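Local coordinates for ferric uptake regulation protein (Pseudomonas aeruginosa, PDB 1MZB) that probably binds DNA as a metal-responsive dimer and represses iron-uptake genes, carrying zinc ions in this crystal form, at residues 39-44 / 54-59; 61-64 / 68-71; 70-75 / 80-85; 86-91 / 107-112. All coordinates share one frame; numbering follows the deposited sequence.

Contact 1: residues 39-44 / 54-59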
loop_
_atom_site.group_PDB
_atom_site.type_symbol
_atom_site.label_atom_id
_atom_site.label_comp_id
_atom_site.label_asym_id
_atom_site.label_seq_id
_atom_site.Cartn_x
_atom_site.Cartn_y
_atom_site.Cartn_z
ATOM N N ASP A 39 6.471 -9.224 -20.620
ATOM C CA ASP A 39 5.161 -8.569 -20.514
ATOM C C ASP A 39 5.322 -7.094 -20.855
ATOM O O ASP A 39 4.488 -6.523 -21.568
ATOM C CB ASP A 39 4.567 -8.670 -19.104
ATOM C CG ASP A 39 4.168 -10.100 -18.703
ATOM O OD1 ASP A 39 3.749 -10.900 -19.582
ATOM O OD2 ASP A 39 4.259 -10.410 -17.488
ATOM N N VAL A 40 6.375 -6.460 -20.334
ATOM C CA VAL A 40 6.592 -5.041 -20.638
ATOM C C VAL A 40 6.834 -4.873 -22.140
ATOM O O VAL A 40 6.196 -4.019 -22.812
ATOM C CB VAL A 40 7.783 -4.462 -19.811
ATOM C CG1 VAL A 40 8.053 -3.013 -20.201
ATOM C CG2 VAL A 40 7.480 -4.531 -18.321
ATOM N N TYR A 41 7.747 -5.673 -22.682
ATOM C CA TYR A 41 8.064 -5.648 -24.125
ATOM C C TYR A 41 6.819 -5.843 -25.008
ATOM O O TYR A 41 6.577 -5.069 -25.982
ATOM C CB TYR A 41 9.108 -6.753 -24.423
ATOM C CG TYR A 41 9.335 -7.016 -25.885
ATOM C CD1 TYR A 41 10.071 -6.134 -26.664
ATOM C CD2 TYR A 41 8.801 -8.158 -26.491
ATOM C CE1 TYR A 41 10.284 -6.390 -28.037
ATOM C CE2 TYR A 41 9.000 -8.416 -27.848
ATOM C CZ TYR A 41 9.736 -7.530 -28.610
ATOM O OH TYR A 41 9.880 -7.782 -29.959
ATOM N N LYS A 42 6.009 -6.840 -24.674
ATOM C CA LYS A 42 4.795 -7.121 -25.439
ATOM C C LYS A 42 3.827 -5.945 -25.361
ATOM O O LYS A 42 3.221 -5.570 -26.382
ATOM C CB LYS A 42 4.103 -8.379 -24.934
ATOM C CG LYS A 42 4.823 -9.667 -25.347
ATOM C CD LYS A 42 4.281 -10.859 -24.565
ATOM C CE LYS A 42 5.023 -12.146 -24.910
ATOM N NZ LYS A 42 4.534 -13.287 -24.084
ATOM N N ALA A 43 3.666 -5.379 -24.166
ATOM C CA ALA A 43 2.771 -4.212 -24.005
ATOM C C ALA A 43 3.282 -3.074 -24.873
ATOM O O ALA A 43 2.501 -2.392 -25.550
ATOM C CB ALA A 43 2.726 -3.771 -22.560
ATOM N N LEU A 44 4.588 -2.853 -24.859
ATOM C CA LEU A 44 5.180 -1.804 -25.677
ATOM C C LEU A 44 4.992 -2.064 -27.164
ATOM O O LEU A 44 4.715 -1.133 -27.929
ATOM C CB LEU A 44 6.663 -1.656 -25.372
ATOM C CG LEU A 44 6.994 -0.950 -24.057
ATOM C CD1 LEU A 44 8.479 -1.051 -23.793
ATOM C CD2 LEU A 44 6.527 0.507 -24.133
ATOM N N ALA A 54 15.893 -6.717 -25.275
ATOM C CA ALA A 54 17.137 -6.552 -24.530
ATOM C C ALA A 54 17.183 -5.180 -23.897
ATOM O O ALA A 54 17.664 -5.012 -22.780
ATOM C CB ALA A 54 18.359 -6.752 -25.452
ATOM N N THR A 55 16.665 -4.181 -24.601
ATOM C CA THR A 55 16.672 -2.849 -24.010
ATOM C C THR A 55 15.674 -2.803 -22.831
ATOM O O THR A 55 15.943 -2.187 -21.814
ATOM C CB THR A 55 16.274 -1.799 -25.056
ATOM O OG1 THR A 55 17.297 -1.764 -26.060
ATOM C CG2 THR A 55 16.106 -0.391 -24.400
ATOM N N VAL A 56 14.535 -3.461 -22.975
ATOM C CA VAL A 56 13.538 -3.469 -21.904
ATOM C C VAL A 56 14.160 -4.110 -20.678
ATOM O O VAL A 56 14.068 -3.582 -19.573
ATOM C CB VAL A 56 12.245 -4.266 -22.298
ATOM C CG1 VAL A 56 11.382 -4.490 -21.036
ATOM C CG2 VAL A 56 11.413 -3.467 -23.404
ATOM N N TYR A 57 14.819 -5.244 -20.861
ATOM C CA TYR A 57 15.429 -5.916 -19.711
ATOM C C TYR A 57 16.509 -5.036 -19.061
ATOM O O TYR A 57 16.601 -4.925 -17.848
ATOM C CB TYR A 57 16.063 -7.234 -20.123
ATOM C CG TYR A 57 16.653 -7.971 -18.928
ATOM C CD1 TYR A 57 15.832 -8.605 -18.001
ATOM C CD2 TYR A 57 18.030 -7.968 -18.693
ATOM C CE1 TYR A 57 16.376 -9.229 -16.849
ATOM C CE2 TYR A 57 18.578 -8.576 -17.556
ATOM C CZ TYR A 57 17.757 -9.193 -16.652
ATOM O OH TYR A 57 18.287 -9.776 -15.528
ATOM N N ARG A 58 17.332 -4.425 -19.896
ATOM C CA ARG A 58 18.390 -3.566 -19.391
ATOM C C ARG A 58 17.835 -2.422 -18.565
ATOM O O ARG A 58 18.314 -2.156 -17.468
ATOM C CB ARG A 58 19.206 -3.018 -20.568
ATOM C CG ARG A 58 19.945 -4.109 -21.278
ATOM C CD ARG A 58 21.298 -4.306 -20.682
ATOM N NE ARG A 58 22.247 -3.322 -21.214
ATOM C CZ ARG A 58 22.884 -3.447 -22.376
ATOM N NH1 ARG A 58 22.670 -4.518 -23.132
ATOM N NH2 ARG A 58 23.751 -2.514 -22.775
ATOM N N VAL A 59 16.841 -1.727 -19.108
ATOM C CA VAL A 59 16.244 -0.612 -18.388
ATOM C C VAL A 59 15.589 -1.055 -17.081
ATOM O O VAL A 59 15.735 -0.406 -16.061
ATOM C CB VAL A 59 15.193 0.115 -19.225
ATOM C CG1 VAL A 59 14.479 1.177 -18.355
ATOM C CG2 VAL A 59 15.827 0.771 -20.441
#
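Val56 meets three residues of the facing helix with its two methyl groups, and no hydrogen bond crosses between the segments. CG1 of Val56 lies 3.7 Å from CG1 of Val40, the two valines meeting at a slant. Its other methyl, CG2, faces CD1 of Leu44 at 3.8 Å, tip to tip, and also reaches Tyr41, where CB is 4.1 Å from Val56 CG2. That methyl stands at the edge of the Tyr41 ring, near its plane. The first torsion of Val56 (168°) turns CG1 anti to the backbone N and CG2 anti to the carbonyl carbon, which divides the two methyls between Val40 on one hand and Tyr41 with Leu44 on the other. The short helix axes approach to 9.5 Å at 127°, and Tyr41 and Val56 are the nearest pair of CA atoms. Met26 of helix 18-28 covers Val40 and Leu44, while Leu60 also packs on Val40. These helices belong to the helix-turn-helix region expected of this family, with 53-66 as the probable recognition helix. The chemistry is wholly apolar: 151 Å² is buried, so side-chain shape and exclusion of water, not directed bonds, probably govern how these two segments meet.

Contact 2: residues 61-64 / 68-71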
loop_
_atom_site.group_PDB
_atom_site.type_symbol
_atom_site.label_atom_id
_atom_site.label_comp_id
_atom_site.label_asym_id
_atom_site.label_seq_id
_atom_site.Cartn_x
_atom_site.Cartn_y
_atom_site.Cartn_z
ATOM N N THR A 61 16.480 -3.468 -15.308
ATOM C CA THR A 61 17.566 -3.795 -14.364
ATOM C C THR A 61 18.201 -2.490 -13.827
ATOM O O THR A 61 18.588 -2.403 -12.655
ATOM C CB THR A 61 18.635 -4.696 -15.016
ATOM O OG1 THR A 61 18.030 -5.980 -15.299
ATOM C CG2 THR A 61 19.808 -4.928 -14.055
ATOM N N GLN A 62 18.231 -1.471 -14.676
ATOM C CA GLN A 62 18.759 -0.147 -14.269
ATOM C C GLN A 62 17.812 0.401 -13.197
ATOM O O GLN A 62 18.266 0.922 -12.166
ATOM C CB GLN A 62 18.826 0.805 -15.482
ATOM C CG GLN A 62 19.770 0.360 -16.615
ATOM C CD GLN A 62 19.954 1.373 -17.744
ATOM O OE1 GLN A 62 18.984 1.959 -18.254
ATOM N NE2 GLN A 62 21.219 1.580 -18.154
ATOM N N PHE A 63 16.498 0.270 -13.432
ATOM C CA PHE A 63 15.487 0.750 -12.484
ATOM C C PHE A 63 15.557 0.009 -11.164
ATOM O O PHE A 63 15.352 0.577 -10.098
ATOM C CB PHE A 63 14.066 0.572 -13.051
ATOM C CG PHE A 63 13.700 1.560 -14.110
ATOM C CD1 PHE A 63 14.609 2.518 -14.536
ATOM C CD2 PHE A 63 12.452 1.513 -14.699
ATOM C CE1 PHE A 63 14.267 3.417 -15.533
ATOM C CE2 PHE A 63 12.105 2.416 -15.710
ATOM C CZ PHE A 63 13.013 3.361 -16.123
ATOM N N GLU A 64 15.849 -1.285 -11.236
ATOM C CA GLU A 64 15.919 -2.087 -10.041
ATOM C C GLU A 64 17.096 -1.673 -9.149
ATOM O O GLU A 64 16.954 -1.529 -7.934
ATOM C CB GLU A 64 16.063 -3.552 -10.434
ATOM C CG GLU A 64 16.105 -4.478 -9.262
ATOM C CD GLU A 64 17.284 -5.405 -9.372
ATOM O OE1 GLU A 64 17.184 -6.408 -10.126
ATOM O OE2 GLU A 64 18.331 -5.095 -8.737
ATOM N N LEU A 68 13.989 2.214 -8.180
ATOM C CA LEU A 68 12.682 2.590 -8.716
ATOM C C LEU A 68 11.774 1.349 -8.809
ATOM O O LEU A 68 10.548 1.466 -8.784
ATOM C CB LEU A 68 12.829 3.186 -10.103
ATOM C CG LEU A 68 13.422 4.591 -10.092
ATOM C CD1 LEU A 68 13.594 5.048 -11.533
ATOM C CD2 LEU A 68 12.480 5.525 -9.307
ATOM N N VAL A 69 12.370 0.173 -8.985
ATOM C CA VAL A 69 11.542 -1.053 -9.037
ATOM C C VAL A 69 12.191 -2.116 -8.173
ATOM O O VAL A 69 13.364 -1.993 -7.819
ATOM C CB VAL A 69 11.345 -1.640 -10.479
ATOM C CG1 VAL A 69 10.838 -0.568 -11.433
ATOM C CG2 VAL A 69 12.583 -2.310 -10.982
ATOM N N VAL A 70 11.408 -3.129 -7.807
ATOM C CA VAL A 70 11.905 -4.236 -7.012
ATOM C C VAL A 70 11.728 -5.437 -7.936
ATOM O O VAL A 70 10.740 -5.501 -8.661
ATOM C CB VAL A 70 11.039 -4.467 -5.762
ATOM C CG1 VAL A 70 11.528 -5.699 -5.024
ATOM C CG2 VAL A 70 11.117 -3.231 -4.818
ATOM N N ARG A 71 12.674 -6.359 -7.912
ATOM C CA ARG A 71 12.592 -7.561 -8.727
ATOM C C ARG A 71 12.290 -8.704 -7.763
ATOM O O ARG A 71 12.901 -8.831 -6.691
ATOM C CB ARG A 71 13.925 -7.770 -9.454
ATOM C CG ARG A 71 14.099 -9.108 -10.157
ATOM C CD ARG A 71 15.571 -9.295 -10.537
ATOM N NE ARG A 71 15.796 -10.354 -11.506
ATOM C CZ ARG A 71 16.391 -10.167 -12.680
ATOM N NH1 ARG A 71 16.819 -8.949 -13.033
ATOM N NH2 ARG A 71 16.562 -11.194 -13.496
HETATM O O HOH W 1 15.250 -2.223 -5.628
#
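The carbonyl oxygen of Phe63 receives two backbone N-H groups from the segment that follows its helix. Leu68 N lies 2.9 Å from Phe63 O, but its N-H...O angle of 129° makes that bond weak; Val69 N, at 3.2 Å from Phe63 O, is straighter at 154°. The Val69 donor stands well above the carbonyl plane. At the next residue, a water donates to both Glu64 O and Val69 O, and Glu64 CA makes a CA-H...O contact of 3.4 Å with the same Val69 O. Leu68 CD1 sits over one face of the Phe63 ring, 4.1 Å from its CD1, and Val69 CG1 touches Phe63 CB at 3.8 Å. Glu64 has CG anti to the backbone N and then bends at chi2, which brings its carboxylate across the aliphatic part of Arg71: OE1 of Glu64 is 3.3 Å from CD of Arg71. The ion pair itself is long, 3.9 Å from Glu64 OE1 to Arg71 NH1, with carboxylate and guanidinium planes 82° apart. Tyr57 OH is the stronger partner of that NH1. The contact thus turns the end of helix 53-66 into strand 69-72, as in a winged-helix domain; Ile23, Leu24 and Leu27 of helix 18-28 pack on Phe63, Leu9 of helix 4-11 touches Phe63 and Leu68, and strand 80-83 pairs alongside.

Contact 3: residues 70-75 / 80-85. With ZN (zinc ion), chain D; ZN (zinc ion), chain C.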
loop_
_atom_site.group_PDB
_atom_site.type_symbol
_atom_site.label_atom_id
_atom_site.label_comp_id
_atom_site.label_asym_id
_atom_site.label_seq_id
_atom_site.Cartn_x
_atom_site.Cartn_y
_atom_site.Cartn_z
ATOM N N VAL A 70 11.408 -3.129 -7.807
ATOM C CA VAL A 70 11.905 -4.236 -7.012
ATOM C C VAL A 70 11.728 -5.437 -7.936
ATOM O O VAL A 70 10.740 -5.501 -8.661
ATOM C CB VAL A 70 11.039 -4.467 -5.762
ATOM C CG1 VAL A 70 11.528 -5.699 -5.024
ATOM C CG2 VAL A 70 11.117 -3.231 -4.818
ATOM N N ARG A 71 12.674 -6.359 -7.912
ATOM C CA ARG A 71 12.592 -7.561 -8.727
ATOM C C ARG A 71 12.290 -8.704 -7.763
ATOM O O ARG A 71 12.901 -8.831 -6.691
ATOM C CB ARG A 71 13.925 -7.770 -9.454
ATOM C CG ARG A 71 14.099 -9.108 -10.157
ATOM C CD ARG A 71 15.571 -9.295 -10.537
ATOM N NE ARG A 71 15.796 -10.354 -11.506
ATOM C CZ ARG A 71 16.391 -10.167 -12.680
ATOM N NH1 ARG A 71 16.819 -8.949 -13.033
ATOM N NH2 ARG A 71 16.562 -11.194 -13.496
ATOM N N HIS A 72 11.346 -9.547 -8.156
ATOM C CA HIS A 72 10.921 -10.685 -7.370
ATOM C C HIS A 72 10.915 -11.912 -8.298
ATOM O O HIS A 72 10.818 -11.766 -9.497
ATOM C CB HIS A 72 9.467 -10.503 -6.909
ATOM C CG HIS A 72 9.281 -9.535 -5.778
ATOM N ND1 HIS A 72 8.581 -8.356 -5.927
ATOM C CD2 HIS A 72 9.573 -9.636 -4.462
ATOM C CE1 HIS A 72 8.444 -7.775 -4.749
ATOM N NE2 HIS A 72 9.032 -8.531 -3.840
ATOM N N ASN A 73 11.060 -13.105 -7.728
ATOM C CA ASN A 73 10.977 -14.317 -8.552
ATOM C C ASN A 73 10.039 -15.179 -7.715
ATOM O O ASN A 73 10.449 -15.820 -6.728
ATOM C CB ASN A 73 12.322 -15.001 -8.706
ATOM C CG ASN A 73 12.250 -16.158 -9.661
ATOM O OD1 ASN A 73 11.227 -16.841 -9.715
ATOM N ND2 ASN A 73 13.319 -16.377 -10.438
ATOM N N PHE A 74 8.771 -15.180 -8.085
ATOM C CA PHE A 74 7.782 -15.934 -7.311
ATOM C C PHE A 74 7.568 -17.388 -7.698
ATOM O O PHE A 74 7.243 -18.213 -6.826
ATOM C CB PHE A 74 6.417 -15.238 -7.383
ATOM C CG PHE A 74 6.416 -13.824 -6.835
ATOM C CD1 PHE A 74 6.775 -13.574 -5.511
ATOM C CD2 PHE A 74 5.961 -12.765 -7.626
ATOM C CE1 PHE A 74 6.668 -12.257 -4.968
ATOM C CE2 PHE A 74 5.860 -11.466 -7.100
ATOM C CZ PHE A 74 6.206 -11.214 -5.780
ATOM N N ASP A 75 7.731 -17.720 -8.974
ATOM C CA ASP A 75 7.504 -19.112 -9.363
ATOM C C ASP A 75 8.805 -19.831 -9.621
ATOM O O ASP A 75 8.800 -21.004 -9.999
ATOM C CB ASP A 75 6.548 -19.212 -10.563
ATOM C CG ASP A 75 7.159 -18.740 -11.884
ATOM O OD1 ASP A 75 8.382 -18.443 -11.969
ATOM O OD2 ASP A 75 6.388 -18.681 -12.878
ATOM N N VAL A 80 9.857 -10.905 -11.922
ATOM C CA VAL A 80 8.748 -9.981 -12.004
ATOM C C VAL A 80 9.310 -8.634 -11.577
ATOM O O VAL A 80 10.090 -8.600 -10.645
ATOM C CB VAL A 80 7.656 -10.390 -11.009
ATOM C CG1 VAL A 80 6.811 -9.204 -10.601
ATOM C CG2 VAL A 80 6.806 -11.478 -11.657
ATOM N N PHE A 81 8.902 -7.536 -12.231
ATOM C CA PHE A 81 9.413 -6.225 -11.836
ATOM C C PHE A 81 8.202 -5.384 -11.476
ATOM O O PHE A 81 7.237 -5.376 -12.225
ATOM C CB PHE A 81 10.150 -5.565 -13.000
ATOM C CG PHE A 81 11.416 -6.273 -13.400
ATOM C CD1 PHE A 81 11.395 -7.327 -14.312
ATOM C CD2 PHE A 81 12.650 -5.870 -12.878
ATOM C CE1 PHE A 81 12.612 -7.974 -14.714
ATOM C CE2 PHE A 81 13.852 -6.499 -13.265
ATOM C CZ PHE A 81 13.835 -7.550 -14.187
ATOM N N GLU A 82 8.227 -4.716 -10.338
ATOM C CA GLU A 82 7.078 -3.884 -9.970
ATOM C C GLU A 82 7.605 -2.616 -9.343
ATOM O O GLU A 82 8.708 -2.592 -8.844
ATOM C CB GLU A 82 6.140 -4.615 -9.003
ATOM C CG GLU A 82 6.805 -5.136 -7.715
ATOM C CD GLU A 82 5.875 -6.051 -6.893
ATOM O OE1 GLU A 82 4.871 -5.568 -6.343
ATOM O OE2 GLU A 82 6.161 -7.261 -6.804
ATOM N N LEU A 83 6.841 -1.546 -9.430
ATOM C CA LEU A 83 7.288 -0.308 -8.840
ATOM C C LEU A 83 7.520 -0.463 -7.340
ATOM O O LEU A 83 6.907 -1.310 -6.660
ATOM C CB LEU A 83 6.250 0.775 -9.095
ATOM C CG LEU A 83 6.078 1.099 -10.569
ATOM C CD1 LEU A 83 4.875 2.037 -10.715
ATOM C CD2 LEU A 83 7.378 1.755 -11.131
ATOM N N ALA A 84 8.432 0.360 -6.835
ATOM C CA ALA A 84 8.771 0.374 -5.428
ATOM C C ALA A 84 7.916 1.475 -4.787
ATOM O O ALA A 84 7.366 1.282 -3.705
ATOM C CB ALA A 84 10.275 0.679 -5.248
ATOM N N ASP A 85 7.777 2.602 -5.498
ATOM C CA ASP A 85 7.011 3.773 -5.030
ATOM C C ASP A 85 5.601 3.489 -4.502
ATOM O O ASP A 85 5.133 4.167 -3.577
ATOM C CB ASP A 85 6.942 4.864 -6.132
ATOM C CG ASP A 85 6.369 4.349 -7.454
ATOM O OD1 ASP A 85 6.910 3.360 -7.997
ATOM O OD2 ASP A 85 5.388 4.931 -7.967
HETATM ZN ZN ZN D . 7.127 -18.041 -14.533
HETATM ZN ZN ZN C . 3.532 -6.995 -5.765
#
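Glu82 and His72 meet on one face of a two-stranded antiparallel hairpin. Glu82 starts with CG between its backbone N and carbonyl carbon (chi1 55°), 4.1 Å from Val70 O, and the chain then runs extended to the carboxylate. OE1 of Glu82 binds a zinc ion at 2.0 Å. OE2 of Glu82 lies 2.8 Å from ND1 of His72, a weak hydrogen bond with an angle of 117°, and the edge of the Phe74 ring comes near this oxygen. The His72 ring is held between Phe74 CZ over one face and Val70 CG1 over the other. On the reverse face, Arg71 and Phe81 run side by side, and Phe81 CZ lies over the guanidinium, 3.5 Å from Arg71 NH1, which is hydrogen-bonded to Tyr57 OH. Between the two faces, the backbone pairs Val70 with Glu82 and His72 with Val80 by hydrogen bonds, the shortest being Val80 N to His72 O at 2.7 Å; Arg71 with Phe81 is the non-hydrogen-bonded pair. His34, His91 and Glu102 complete the zinc site, while Asp75 binds a different zinc ion with His78. The hairpin therefore supplies a metal ligand and, through His72, a second-shell donor that probably steadies the oxygen not bonded to zinc.

Contact 4: residues 86-91 / 107-112. With ZN (zinc ion), chain B; ZN (zinc ion), chain E; ZN (zinc ion), chain C.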
loop_
_atom_site.group_PDB
_atom_site.type_symbol
_atom_site.label_atom_id
_atom_site.label_comp_id
_atom_site.label_asym_id
_atom_site.label_seq_id
_atom_site.Cartn_x
_atom_site.Cartn_y
_atom_site.Cartn_z
ATOM N N SER A 86 4.931 2.491 -5.080
ATOM C CA SER A 86 3.576 2.125 -4.675
ATOM C C SER A 86 3.520 1.783 -3.185
ATOM O O SER A 86 4.555 1.510 -2.563
ATOM C CB SER A 86 3.094 0.919 -5.495
ATOM O OG SER A 86 3.913 -0.216 -5.249
ATOM N N GLY A 87 2.316 1.797 -2.614
ATOM C CA GLY A 87 2.187 1.453 -1.210
ATOM C C GLY A 87 2.888 0.119 -1.002
ATOM O O GLY A 87 2.999 -0.675 -1.945
ATOM N N HIS A 88 3.377 -0.131 0.206
ATOM C CA HIS A 88 4.069 -1.391 0.485
ATOM C C HIS A 88 3.118 -2.574 0.410
ATOM O O HIS A 88 1.927 -2.470 0.750
ATOM C CB HIS A 88 4.717 -1.355 1.874
ATOM C CG HIS A 88 5.196 -2.694 2.364
ATOM N ND1 HIS A 88 6.305 -3.331 1.843
ATOM C CD2 HIS A 88 4.749 -3.483 3.373
ATOM C CE1 HIS A 88 6.520 -4.449 2.518
ATOM N NE2 HIS A 88 5.590 -4.565 3.458
ATOM N N HIS A 89 3.663 -3.702 -0.029
ATOM C CA HIS A 89 2.901 -4.929 -0.152
ATOM C C HIS A 89 3.843 -6.127 -0.094
ATOM O O HIS A 89 4.942 -6.110 -0.643
ATOM C CB HIS A 89 2.117 -4.932 -1.474
ATOM N N ASP A 90 3.428 -7.154 0.628
ATOM C CA ASP A 90 4.209 -8.379 0.695
ATOM C C ASP A 90 3.367 -9.286 -0.185
ATOM O O ASP A 90 2.401 -8.816 -0.753
ATOM C CB ASP A 90 4.273 -8.849 2.108
ATOM C CG ASP A 90 4.970 -7.818 3.003
ATOM O OD1 ASP A 90 6.069 -7.373 2.655
ATOM O OD2 ASP A 90 4.414 -7.489 4.001
ATOM N N HIS A 91 3.692 -10.557 -0.295
ATOM C CA HIS A 91 2.932 -11.372 -1.250
ATOM C C HIS A 91 2.611 -12.771 -0.813
ATOM O O HIS A 91 3.411 -13.407 -0.132
ATOM C CB HIS A 91 3.744 -11.510 -2.577
ATOM C CG HIS A 91 4.111 -10.217 -3.238
ATOM N ND1 HIS A 91 5.162 -9.443 -2.805
ATOM C CD2 HIS A 91 3.500 -9.589 -4.268
ATOM C CE1 HIS A 91 5.158 -8.376 -3.571
ATOM N NE2 HIS A 91 4.186 -8.420 -4.458
ATOM N N GLU A 107 -0.041 -5.574 11.637
ATOM C CA GLU A 107 0.459 -6.264 12.829
ATOM C C GLU A 107 1.868 -6.816 12.578
ATOM O O GLU A 107 2.767 -6.620 13.373
ATOM C CB GLU A 107 -0.481 -7.406 13.217
ATOM C CG GLU A 107 0.022 -8.305 14.368
ATOM C CD GLU A 107 0.265 -7.538 15.656
ATOM O OE1 GLU A 107 -0.435 -6.524 15.874
ATOM O OE2 GLU A 107 1.137 -7.942 16.462
ATOM N N ILE A 108 2.054 -7.480 11.443
ATOM C CA ILE A 108 3.369 -8.037 11.105
ATOM C C ILE A 108 4.373 -6.928 10.883
ATOM O O ILE A 108 5.497 -7.041 11.314
ATOM C CB ILE A 108 3.304 -8.882 9.828
ATOM C CG1 ILE A 108 2.628 -10.202 10.153
ATOM C CG2 ILE A 108 4.707 -9.101 9.237
ATOM C CD1 ILE A 108 2.463 -11.083 8.971
ATOM N N GLU A 109 3.979 -5.862 10.191
ATOM C CA GLU A 109 4.906 -4.754 9.962
ATOM C C GLU A 109 5.406 -4.154 11.281
ATOM O O GLU A 109 6.586 -3.815 11.418
ATOM C CB GLU A 109 4.229 -3.649 9.137
ATOM C CG GLU A 109 3.756 -4.059 7.736
ATOM C CD GLU A 109 4.874 -4.601 6.858
ATOM O OE1 GLU A 109 5.979 -4.023 6.850
ATOM O OE2 GLU A 109 4.621 -5.598 6.152
ATOM N N LYS A 110 4.512 -3.989 12.253
ATOM C CA LYS A 110 4.952 -3.404 13.507
ATOM C C LYS A 110 5.773 -4.422 14.300
ATOM O O LYS A 110 6.748 -4.051 14.954
ATOM C CB LYS A 110 3.748 -2.875 14.303
ATOM C CG LYS A 110 3.249 -1.479 13.812
ATOM C CD LYS A 110 1.826 -1.190 14.347
ATOM C CE LYS A 110 1.481 0.291 14.513
ATOM N NZ LYS A 110 1.207 1.095 13.287
ATOM N N ARG A 111 5.412 -5.701 14.208
ATOM C CA ARG A 111 6.170 -6.736 14.926
ATOM C C ARG A 111 7.606 -6.835 14.370
ATOM O O ARG A 111 8.557 -7.044 15.134
ATOM C CB ARG A 111 5.464 -8.082 14.832
ATOM C CG ARG A 111 6.210 -9.203 15.545
ATOM C CD ARG A 111 6.154 -8.994 17.071
ATOM N NE ARG A 111 6.793 -10.092 17.784
ATOM C CZ ARG A 111 6.977 -10.121 19.093
ATOM N NH1 ARG A 111 6.564 -9.102 19.856
ATOM N NH2 ARG A 111 7.579 -11.171 19.636
ATOM N N GLN A 112 7.760 -6.732 13.044
ATOM C CA GLN A 112 9.092 -6.741 12.421
ATOM C C GLN A 112 9.932 -5.587 12.980
ATOM O O GLN A 112 11.103 -5.771 13.300
ATOM C CB GLN A 112 8.994 -6.577 10.901
ATOM C CG GLN A 112 8.418 -7.810 10.251
ATOM C CD GLN A 112 8.129 -7.652 8.773
ATOM O OE1 GLN A 112 7.813 -8.630 8.110
ATOM N NE2 GLN A 112 8.218 -6.427 8.253
HETATM ZN ZN ZN B . 5.909 -6.078 4.691
HETATM ZN ZN ZN E . 1.547 -9.889 16.163
HETATM ZN ZN ZN C . 3.532 -6.995 -5.765
HETATM O O HOH W 2 6.350 -7.908 6.006
HETATM O O HOH W 3 2.870 -10.333 14.210
#
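Glu109 faces His88 and Asp90, each of which comes from the direction opposite to its own, and a zinc ion lies where the three side chains converge. Glu109 OE2 binds the metal at 2.0 Å and lies at the edge of the His88 ring, in its plane; ring and Glu109 carboxylate planes stand 69° apart. Asp90 holds its carboxylate nearly coplanar with that of Glu109, the planes differing by 19°. The shared metal explains why Asp90 OD2 and Glu109 OE2 come within 2.9 Å although both are acceptors. His88 contributes NE2 at 2.0 Å from the zinc ion. Asp90 chelates the same ion with both oxygens, unequally, OD2 at 2.2 Å and OD1 at 2.4 Å. Glu109 instead uses a single oxygen, with CG beside the backbone N and the chain bent at chi2 (-58°). A water bound to the zinc at 2.3 Å donates to OE1 of Gln112, 2.7 Å away, and so links the next turn of the helix to the site. His126 is the remaining protein ligand. Burial between the segments is small, 100 Å², and no hydrogen bond crosses, so the metal carries most of the join. It ties the start of strand 90-94, which pairs with strands 100-103 and 129-132, to helix 106-117, whose Lys110 makes salt bridges with Glu8 and Asp85 of the second subunit.

How the contacts relate
Contacts 1, 2 and 3 form a continuous chain. Helix 53-66 serves contacts 1 and 2, and strand 69-72 serves contacts 2 and 3, which share Val70 and Arg71 and have centres 8 Å apart. Tyr57, from the helix of contact 1, reaches Arg71 NH1 with OH at 3.0 Å. Contact 4 lies on the far side of the chain's centre from contact 1, 29 Å between centres. Contacts 3 and 4 meet at one zinc ion, to which Glu82 and His91 both bind; His91 CG also lies 3.4 Å from Phe74 CZ. The hairpin thus connects the helical, probably DNA-binding part with the metal sites and the dimer-forming part.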